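DNA ligase (Alteromonas mediterranea, PDB 6GDR) probably seals breaks in DNA as a minimal Lig E-type ATP-dependent ligase, here holding adenosine monophosphate beside bound DNA. Local coordinates at residues 72-77 with 126-131; 34-39 with 79-84. All blocks are in the same frame, centred on the assembly; numbering follows the deposited sequence.

Interaction 1: residues 72-77 with 126-131; sequences GELWIA and AKVRFM. Unlike the reference sequence in segment 126-131: Val-128 (reference Ile). With AMP (adenosine monophosphate), chain G.
Trp-75 and Arg-129 run alongside each other in the same direction from a hydrogen-bonded antiparallel pair. Arg-129 NH1 comes to the edge of the indole, 4.1 Å from Trp-75 CZ3. The ring and guanidinium planes are 34° apart. Met-131 stands on the same face of the sheet, with its CG 3.9 Å from Trp-75 CE3. Bends at chi2 and chi3 carry Met-131 SD over one face of the Arg-129 guanidinium, 3.8 Å above its plane and toward its rim. The N of Ala-77 lies over the centre of one indole face.

Glu-73 shares this side, but its carboxylate turns from the 126-131 segment toward the nucleotide. Its CG is anti to the backbone N (chi1 -165°) and the chain then bends. This brings Glu-73 OE1 to AMP O2', which donates a hydrogen bond of 3.1 Å. Glu-73 OE2 takes a weak hydrogen bond from Gly-37 N.

Leu-74 and Phe-130 form a non-hydrogen-bonded pair on the other face. Leu-74 CD2 meets the edge of the Phe-130 ring in its plane, 3.7 Å from Phe-130 CD1. The ring passes close to Gly-72, and Phe-130 CZ is 3.5 Å from Gly-72 N. Phe-61 of helix 59-62 packs on both Leu-74 and Val-128.

Beyond the ladder, Ile-76 CG1 rests 3.8 Å from Val-128 CG2. Ile-76 CG2 sits 3.3 Å from Lys-127 O. Four backbone hydrogen bonds join Glu-73 to Met-131 and Trp-75 to Arg-129.

This is an antiparallel ladder inside the mixed sheet of the ligase nucleotidyltransferase domain. Glu-73 belongs to the AMP pocket, and its grip on the ribose is consistent with the role of motif III in this family.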
loop_
_atom_site.group_PDB
_atom_site.type_symbol
_atom_site.label_atom_id
_atom_site.label_comp_id
_atom_site.label_asym_id
_atom_site.label_seq_id
_atom_site.Cartn_x
_atom_site.Cartn_y
_atom_site.Cartn_z
ATOM N N GLY D 72 -6.868 3.412 -9.430
ATOM C CA GLY D 72 -5.662 4.212 -9.371
ATOM C C GLY D 72 -5.272 4.531 -7.945
ATOM O O GLY D 72 -5.988 4.218 -6.990
ATOM N N GLU D 73 -4.108 5.163 -7.818
ATOM C CA GLU D 73 -3.537 5.534 -6.528
ATOM C C GLU D 73 -3.393 7.049 -6.482
ATOM O O GLU D 73 -2.549 7.617 -7.183
ATOM C CB GLU D 73 -2.185 4.857 -6.319
ATOM C CG GLU D 73 -1.697 4.883 -4.881
ATOM C CD GLU D 73 -2.415 3.874 -4.009
ATOM O OE1 GLU D 73 -3.108 2.995 -4.562
ATOM O OE2 GLU D 73 -2.286 3.961 -2.771
ATOM N N LEU D 74 -4.213 7.704 -5.663
ATOM C CA LEU D 74 -4.059 9.136 -5.440
ATOM C C LEU D 74 -2.763 9.381 -4.681
ATOM O O LEU D 74 -2.593 8.900 -3.556
ATOM C CB LEU D 74 -5.258 9.688 -4.674
ATOM C CG LEU D 74 -6.601 9.577 -5.400
ATOM C CD1 LEU D 74 -7.734 10.028 -4.497
ATOM C CD2 LEU D 74 -6.591 10.388 -6.687
ATOM N N TRP D 75 -1.851 10.133 -5.294
ATOM C CA TRP D 75 -0.469 10.163 -4.845
ATOM C C TRP D 75 0.169 11.477 -5.271
ATOM O O TRP D 75 -0.148 12.023 -6.331
ATOM C CB TRP D 75 0.297 8.965 -5.422
ATOM C CG TRP D 75 1.737 8.858 -5.029
ATOM C CD1 TRP D 75 2.233 8.457 -3.823
ATOM C CD2 TRP D 75 2.872 9.120 -5.863
ATOM N NE1 TRP D 75 3.607 8.465 -3.851
ATOM C CE2 TRP D 75 4.023 8.869 -5.092
ATOM C CE3 TRP D 75 3.025 9.549 -7.185
ATOM C CZ2 TRP D 75 5.312 9.032 -5.599
ATOM C CZ3 TRP D 75 4.304 9.713 -7.686
ATOM C CH2 TRP D 75 5.431 9.456 -6.894
ATOM N N ILE D 76 1.069 11.978 -4.424
ATOM C CA ILE D 76 1.790 13.218 -4.688
ATOM C C ILE D 76 3.243 12.880 -4.989
ATOM O O ILE D 76 3.721 13.072 -6.112
ATOM C CB ILE D 76 1.688 14.189 -3.494
ATOM C CG1 ILE D 76 0.224 14.530 -3.203
ATOM C CG2 ILE D 76 2.486 15.462 -3.768
ATOM C CD1 ILE D 76 0.006 15.186 -1.855
ATOM N N ALA D 77 3.951 12.381 -3.982
ATOM C CA ALA D 77 5.353 12.012 -4.117
ATOM C C ALA D 77 5.679 11.004 -3.021
ATOM O O ALA D 77 4.833 10.673 -2.186
ATOM C CB ALA D 77 6.260 13.243 -4.041
ATOM N N ALA D 126 -3.973 20.501 -5.624
ATOM C CA ALA D 126 -3.217 21.015 -6.762
ATOM C C ALA D 126 -2.118 20.044 -7.178
ATOM O O ALA D 126 -1.946 19.759 -8.369
ATOM C CB ALA D 126 -2.628 22.383 -6.418
ATOM N N LYS D 127 -1.367 19.521 -6.210
ATOM C CA LYS D 127 -0.238 18.643 -6.487
ATOM C C LYS D 127 -0.579 17.169 -6.281
ATOM O O LYS D 127 0.326 16.349 -6.096
ATOM C CB LYS D 127 0.957 19.046 -5.621
ATOM C CG LYS D 127 1.628 20.338 -6.076
ATOM C CD LYS D 127 2.527 20.107 -7.286
ATOM C CE LYS D 127 2.764 21.388 -8.075
ATOM N NZ LYS D 127 1.750 21.584 -9.150
ATOM N N VAL D 128 -1.861 16.819 -6.319
ATOM C CA VAL D 128 -2.302 15.433 -6.247
ATOM C C VAL D 128 -2.532 14.927 -7.662
ATOM O O VAL D 128 -2.951 15.676 -8.553
ATOM C CB VAL D 128 -3.578 15.290 -5.392
ATOM C CG1 VAL D 128 -4.091 13.853 -5.412
ATOM C CG2 VAL D 128 -3.307 15.733 -3.962
ATOM N N ARG D 129 -2.257 13.641 -7.872
ATOM C CA ARG D 129 -2.447 13.010 -9.168
ATOM C C ARG D 129 -3.099 11.648 -8.979
ATOM O O ARG D 129 -3.004 11.028 -7.917
ATOM C CB ARG D 129 -1.119 12.858 -9.924
ATOM C CG ARG D 129 -0.488 14.177 -10.338
ATOM C CD ARG D 129 0.596 13.966 -11.381
ATOM N NE ARG D 129 1.735 13.225 -10.846
ATOM C CZ ARG D 129 2.703 12.698 -11.590
ATOM N NH1 ARG D 129 3.701 12.042 -11.013
ATOM N NH2 ARG D 129 2.673 12.818 -12.912
ATOM N N PHE D 130 -3.769 11.189 -10.034
ATOM C CA PHE D 130 -4.448 9.896 -10.044
ATOM C C PHE D 130 -3.583 8.937 -10.856
ATOM O O PHE D 130 -3.675 8.870 -12.082
ATOM C CB PHE D 130 -5.853 10.030 -10.620
ATOM C CG PHE D 130 -6.598 8.729 -10.719
ATOM C CD1 PHE D 130 -7.221 8.186 -9.609
ATOM C CD2 PHE D 130 -6.684 8.054 -11.926
ATOM C CE1 PHE D 130 -7.912 6.991 -9.699
ATOM C CE2 PHE D 130 -7.371 6.860 -12.021
ATOM C CZ PHE D 130 -7.987 6.328 -10.907
ATOM N N MET D 131 -2.731 8.192 -10.156
ATOM C CA MET D 131 -1.787 7.273 -10.793
ATOM C C MET D 131 -2.510 5.963 -11.080
ATOM O O MET D 131 -2.486 5.023 -10.284
ATOM C CB MET D 131 -0.571 7.058 -9.901
ATOM C CG MET D 131 0.036 8.345 -9.350
ATOM S SD MET D 131 0.552 9.505 -10.631
ATOM C CE MET D 131 1.816 8.557 -11.473
HETATM P P AMP G . -1.588 -3.379 0.284
HETATM O O1P AMP G . -0.795 -2.113 0.056
HETATM O O2P AMP G . -0.922 -4.539 0.987
HETATM O "O5'" AMP G . -2.121 -3.893 -1.145
HETATM C "C5'" AMP G . -1.621 -3.289 -2.334
HETATM C "C4'" AMP G . -2.276 -1.926 -2.543
HETATM O "O4'" AMP G . -1.307 -0.988 -3.021
HETATM C "C3'" AMP G . -3.429 -1.929 -3.534
HETATM O "O3'" AMP G . -4.662 -1.698 -2.844
HETATM C "C2'" AMP G . -3.128 -0.813 -4.515
HETATM O "O2'" AMP G . -4.224 0.097 -4.622
HETATM C "C1'" AMP G . -1.906 -0.091 -3.960
HETATM N N9 AMP G . -0.880 0.330 -4.954
HETATM C C8 AMP G . -0.101 1.415 -4.772
HETATM N N7 AMP G . 0.752 1.586 -5.812
HETATM C C5 AMP G . 0.522 0.596 -6.688
HETATM C C6 AMP G . 1.080 0.193 -7.997
HETATM N N6 AMP G . 2.072 0.909 -8.568
HETATM N N1 AMP G . 0.572 -0.905 -8.594
HETATM C C2 AMP G . -0.415 -1.624 -8.028
HETATM N N3 AMP G . -0.964 -1.311 -6.838
HETATM C C4 AMP G . -0.555 -0.232 -6.128
#

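Interaction 2: residues 34-39 with 79-84; sequences KLDGIR and GQFERT. With AMP (adenosine monophosphate), chain G; nucleotides of chain B.
Phe-81 and Asp-36 make the main side-chain contact, but the join starts one residue earlier, at Gln-80. A water accepts from Gln-80 N at 2.9 Å and donates to Asp-36 O. Gln-80 is the N-cap residue of the helix, and its O receives the N-H of Thr-84.

Phe-81 follows. With CG anti to the backbone N (chi1 168°), its ring reaches across to Asp-36, Gly-37 and Ile-38. Phe-81 CB lies 3.4 Å from Asp-36 OD2. The two side chains cross at about a right angle, yet the carboxylate and ring planes are only 6° apart. Arg-282 reaches both residues, with a salt bridge to Asp-36 OD2 and a cation-pi contact to Phe-81. Gly-37 O sits at the ring edge, in plane, 3.6 Å from Phe-81 CE2. Ile-38 CD1 comes obliquely to the same Phe-81 CE2, at 3.8 Å. The far end of the ring meets DNA: Phe-81 CZ is 3.2 Å from O4' of DC10 of chain B. A guanine base also packs on it, which is consistent with a minor-groove contact.

Glu-82 packs on a DNA phosphate. One turn after Gln-80, Thr-84 CG2 faces Ile-38 CG1 at 4.4 Å.

The opposing segment fits the KxDG motif of nucleotidyltransferases, and Asp-36 centres an inverse gamma turn in it. Leu-35 N donates to AMP N7 at 2.9 Å. Arg-39 N donates to OP1 of DC10 of chain B at 2.8 Å. Segment 34-39 thus reaches the nucleotide from its loop and the DNA from the start of strand 38-42.

Helix 81-89 packs on strand 38-42, where Ile-38 also touches Ala-85 and Val-88. Strand 70-75 runs beside 38-42, and its Glu-73 and Trp-75 meet Leu-35.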
loop_
_atom_site.group_PDB
_atom_site.type_symbol
_atom_site.label_atom_id
_atom_site.label_comp_id
_atom_site.label_asym_id
_atom_site.label_seq_id
_atom_site.Cartn_x
_atom_site.Cartn_y
_atom_site.Cartn_z
ATOM N N LYS D 34 5.561 0.681 -6.142
ATOM C CA LYS D 34 4.367 0.833 -5.323
ATOM C C LYS D 34 4.320 2.242 -4.745
ATOM O O LYS D 34 5.269 2.690 -4.095
ATOM C CB LYS D 34 4.352 -0.200 -4.197
ATOM C CG LYS D 34 3.013 -0.307 -3.489
ATOM C CD LYS D 34 3.110 -1.150 -2.232
ATOM C CE LYS D 34 1.751 -1.308 -1.569
ATOM N NZ LYS D 34 1.124 0.003 -1.236
ATOM N N LEU D 35 3.212 2.940 -4.984
ATOM C CA LEU D 35 3.052 4.328 -4.573
ATOM C C LEU D 35 2.259 4.375 -3.273
ATOM O O LEU D 35 1.115 3.911 -3.221
ATOM C CB LEU D 35 2.353 5.136 -5.666
ATOM C CG LEU D 35 2.971 5.008 -7.063
ATOM C CD1 LEU D 35 2.226 5.880 -8.059
ATOM C CD2 LEU D 35 4.452 5.365 -7.048
ATOM N N ASP D 36 2.865 4.943 -2.232
ATOM C CA ASP D 36 2.251 5.006 -0.907
ATOM C C ASP D 36 1.230 6.141 -0.898
ATOM O O ASP D 36 1.456 7.228 -0.360
ATOM C CB ASP D 36 3.317 5.200 0.164
ATOM C CG ASP D 36 2.777 5.013 1.568
ATOM O OD1 ASP D 36 1.633 4.537 1.712
ATOM O OD2 ASP D 36 3.503 5.342 2.529
ATOM N N GLY D 37 0.078 5.872 -1.509
ATOM C CA GLY D 37 -0.996 6.833 -1.613
ATOM C C GLY D 37 -2.301 6.259 -1.093
ATOM O O GLY D 37 -2.329 5.433 -0.177
ATOM N N ILE D 38 -3.395 6.718 -1.697
ATOM C CA ILE D 38 -4.739 6.254 -1.377
ATOM C C ILE D 38 -5.316 5.595 -2.620
ATOM O O ILE D 38 -5.327 6.198 -3.700
ATOM C CB ILE D 38 -5.647 7.408 -0.908
ATOM C CG1 ILE D 38 -5.075 8.081 0.345
ATOM C CG2 ILE D 38 -7.066 6.904 -0.655
ATOM C CD1 ILE D 38 -5.084 7.214 1.593
ATOM N N ARG D 39 -5.800 4.366 -2.466
ATOM C CA ARG D 39 -6.447 3.680 -3.575
ATOM C C ARG D 39 -7.793 4.327 -3.871
ATOM O O ARG D 39 -8.545 4.683 -2.958
ATOM C CB ARG D 39 -6.645 2.200 -3.253
ATOM C CG ARG D 39 -7.122 1.373 -4.438
ATOM C CD ARG D 39 -7.541 -0.025 -4.015
ATOM N NE ARG D 39 -7.348 -0.999 -5.085
ATOM C CZ ARG D 39 -8.167 -1.150 -6.123
ATOM N NH1 ARG D 39 -9.247 -0.387 -6.246
ATOM N NH2 ARG D 39 -7.901 -2.066 -7.043
ATOM N N GLY D 79 7.020 9.351 0.355
ATOM C CA GLY D 79 7.030 9.802 1.732
ATOM C C GLY D 79 6.007 10.864 2.061
ATOM O O GLY D 79 6.204 11.622 3.014
ATOM N N GLN D 80 4.912 10.937 1.304
ATOM C CA GLN D 80 3.883 11.952 1.499
ATOM C C GLN D 80 2.523 11.325 1.791
ATOM O O GLN D 80 1.488 11.865 1.397
ATOM C CB GLN D 80 3.793 12.863 0.275
ATOM C CG GLN D 80 5.115 13.488 -0.139
ATOM C CD GLN D 80 5.700 14.382 0.935
ATOM O OE1 GLN D 80 4.996 15.200 1.529
ATOM N NE2 GLN D 80 6.993 14.228 1.194
ATOM N N PHE D 81 2.504 10.187 2.486
ATOM C CA PHE D 81 1.246 9.477 2.698
ATOM C C PHE D 81 0.344 10.221 3.676
ATOM O O PHE D 81 -0.811 10.532 3.358
ATOM C CB PHE D 81 1.505 8.058 3.203
ATOM C CG PHE D 81 0.270 7.378 3.714
ATOM C CD1 PHE D 81 0.059 7.223 5.073
ATOM C CD2 PHE D 81 -0.696 6.922 2.834
ATOM C CE1 PHE D 81 -1.085 6.608 5.545
ATOM C CE2 PHE D 81 -1.842 6.309 3.299
ATOM C CZ PHE D 81 -2.036 6.152 4.656
ATOM N N GLU D 82 0.843 10.491 4.886
ATOM C CA GLU D 82 0.023 11.153 5.896
ATOM C C GLU D 82 -0.617 12.416 5.335
ATOM O O GLU D 82 -1.823 12.642 5.492
ATOM C CB GLU D 82 0.865 11.483 7.130
ATOM C CG GLU D 82 1.300 10.270 7.943
ATOM C CD GLU D 82 2.721 9.837 7.641
ATOM O OE1 GLU D 82 3.196 10.085 6.512
ATOM O OE2 GLU D 82 3.366 9.253 8.538
ATOM N N ARG D 83 0.180 13.251 4.668
ATOM C CA ARG D 83 -0.357 14.466 4.065
ATOM C C ARG D 83 -1.358 14.136 2.964
ATOM O O ARG D 83 -2.411 14.777 2.860
ATOM C CB ARG D 83 0.788 15.322 3.525
ATOM C CG ARG D 83 0.353 16.504 2.680
ATOM C CD ARG D 83 1.451 17.553 2.605
ATOM N NE ARG D 83 1.512 18.196 1.295
ATOM C CZ ARG D 83 2.306 17.818 0.295
ATOM N NH1 ARG D 83 3.131 16.789 0.436
ATOM N NH2 ARG D 83 2.276 18.477 -0.855
ATOM N N THR D 84 -1.049 13.138 2.133
ATOM C CA THR D 84 -1.969 12.744 1.071
ATOM C C THR D 84 -3.298 12.273 1.649
ATOM O O THR D 84 -4.370 12.659 1.168
ATOM C CB THR D 84 -1.341 11.646 0.210
ATOM O OG1 THR D 84 -0.132 12.132 -0.389
ATOM C CG2 THR D 84 -2.303 11.203 -0.893
HETATM P P AMP G . -1.588 -3.379 0.284
HETATM O O1P AMP G . -0.795 -2.113 0.056
HETATM O O2P AMP G . -0.922 -4.539 0.987
HETATM O "O5'" AMP G . -2.121 -3.893 -1.145
HETATM C "C5'" AMP G . -1.621 -3.289 -2.334
HETATM C "C4'" AMP G . -2.276 -1.926 -2.543
HETATM O "O4'" AMP G . -1.307 -0.988 -3.021
HETATM C "C3'" AMP G . -3.429 -1.929 -3.534
HETATM O "O3'" AMP G . -4.662 -1.698 -2.844
HETATM C "C2'" AMP G . -3.128 -0.813 -4.515
HETATM O "O2'" AMP G . -4.224 0.097 -4.622
HETATM C "C1'" AMP G . -1.906 -0.091 -3.960
HETATM N N9 AMP G . -0.880 0.330 -4.954
HETATM C C8 AMP G . -0.101 1.415 -4.772
HETATM N N7 AMP G . 0.752 1.586 -5.812
HETATM C C5 AMP G . 0.522 0.596 -6.688
HETATM C C6 AMP G . 1.080 0.193 -7.997
HETATM N N6 AMP G . 2.072 0.909 -8.568
HETATM N N1 AMP G . 0.572 -0.905 -8.594
HETATM C C2 AMP G . -0.415 -1.624 -8.028
HETATM N N3 AMP G . -0.964 -1.311 -6.838
HETATM C C4 AMP G . -0.555 -0.232 -6.128
ATOM P P DC B 10 -6.069 2.603 1.281
ATOM O OP1 DC B 10 -5.767 2.868 -0.143
ATOM O OP2 DC B 10 -7.056 1.559 1.638
ATOM O "O5'" DC B 10 -4.698 2.295 2.045
ATOM C "C5'" DC B 10 -3.614 3.200 1.912
ATOM C "C4'" DC B 10 -2.577 2.990 2.999
ATOM O "O4'" DC B 10 -3.171 3.205 4.303
ATOM C "C3'" DC B 10 -1.994 1.594 3.081
ATOM O "O3'" DC B 10 -0.968 1.406 2.112
ATOM C "C2'" DC B 10 -1.464 1.563 4.511
ATOM C "C1'" DC B 10 -2.463 2.443 5.273
ATOM N N1 DC B 10 -3.440 1.661 6.082
ATOM C C2 DC B 10 -3.145 1.353 7.415
ATOM O O2 DC B 10 -2.081 1.748 7.906
ATOM N N3 DC B 10 -4.039 0.632 8.134
ATOM C C4 DC B 10 -5.176 0.224 7.570
ATOM N N4 DC B 10 -6.025 -0.485 8.320
ATOM C C5 DC B 10 -5.491 0.523 6.212
ATOM C C6 DC B 10 -4.602 1.235 5.513
ATOM P P DC B 9 -11.569 2.721 3.693
ATOM O OP1 DC B 9 -12.032 2.622 2.263
ATOM O OP2 DC B 9 -11.250 1.366 4.262
ATOM O "O5'" DC B 9 -10.340 3.690 3.828
ATOM C "C5'" DC B 9 -9.598 4.007 2.673
ATOM C "C4'" DC B 9 -8.414 4.889 3.077
ATOM O "O4'" DC B 9 -8.552 5.339 4.277
ATOM C "C3'" DC B 9 -7.115 4.012 3.129
ATOM O "O3'" DC B 9 -6.552 3.993 1.927
ATOM C "C2'" DC B 9 -6.238 4.735 4.168
ATOM C "C1'" DC B 9 -7.107 5.211 5.035
ATOM N N1 DC B 9 -7.224 4.352 6.128
ATOM C C2 DC B 9 -6.308 4.475 7.248
ATOM O O2 DC B 9 -5.437 5.326 7.234
ATOM N N3 DC B 9 -6.432 3.574 8.396
ATOM C C4 DC B 9 -7.435 2.579 8.430
ATOM N N4 DC B 9 -7.535 1.722 9.549
ATOM C C5 DC B 9 -8.369 2.448 7.297
ATOM C C6 DC B 9 -8.246 3.344 6.153
HETATM O O HOH W 1 3.262 9.489 -0.588
#

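From the N terminus the chain first passes 34-39, then 72-77, 79-84 and 126-131. Interaction 2 closes a loop of 39 residues between 39 and 79. Interaction 1 closes one of 48 residues between 77 and 126, part of which (94-119) is not modelled. The segments alternate, so the two loops cross. Strands 38-42, 70-75 and 129-134 are successive neighbours in one mixed sheet, joined between the contacts by a probable hydrogen bond from Leu-74 N to Ile-38 O, 2.7 Å. Helix 81-89 is reached from both: Ile-76 CD1 lies 3.4 Å from Thr-84 OG1. Both contacts touch AMP.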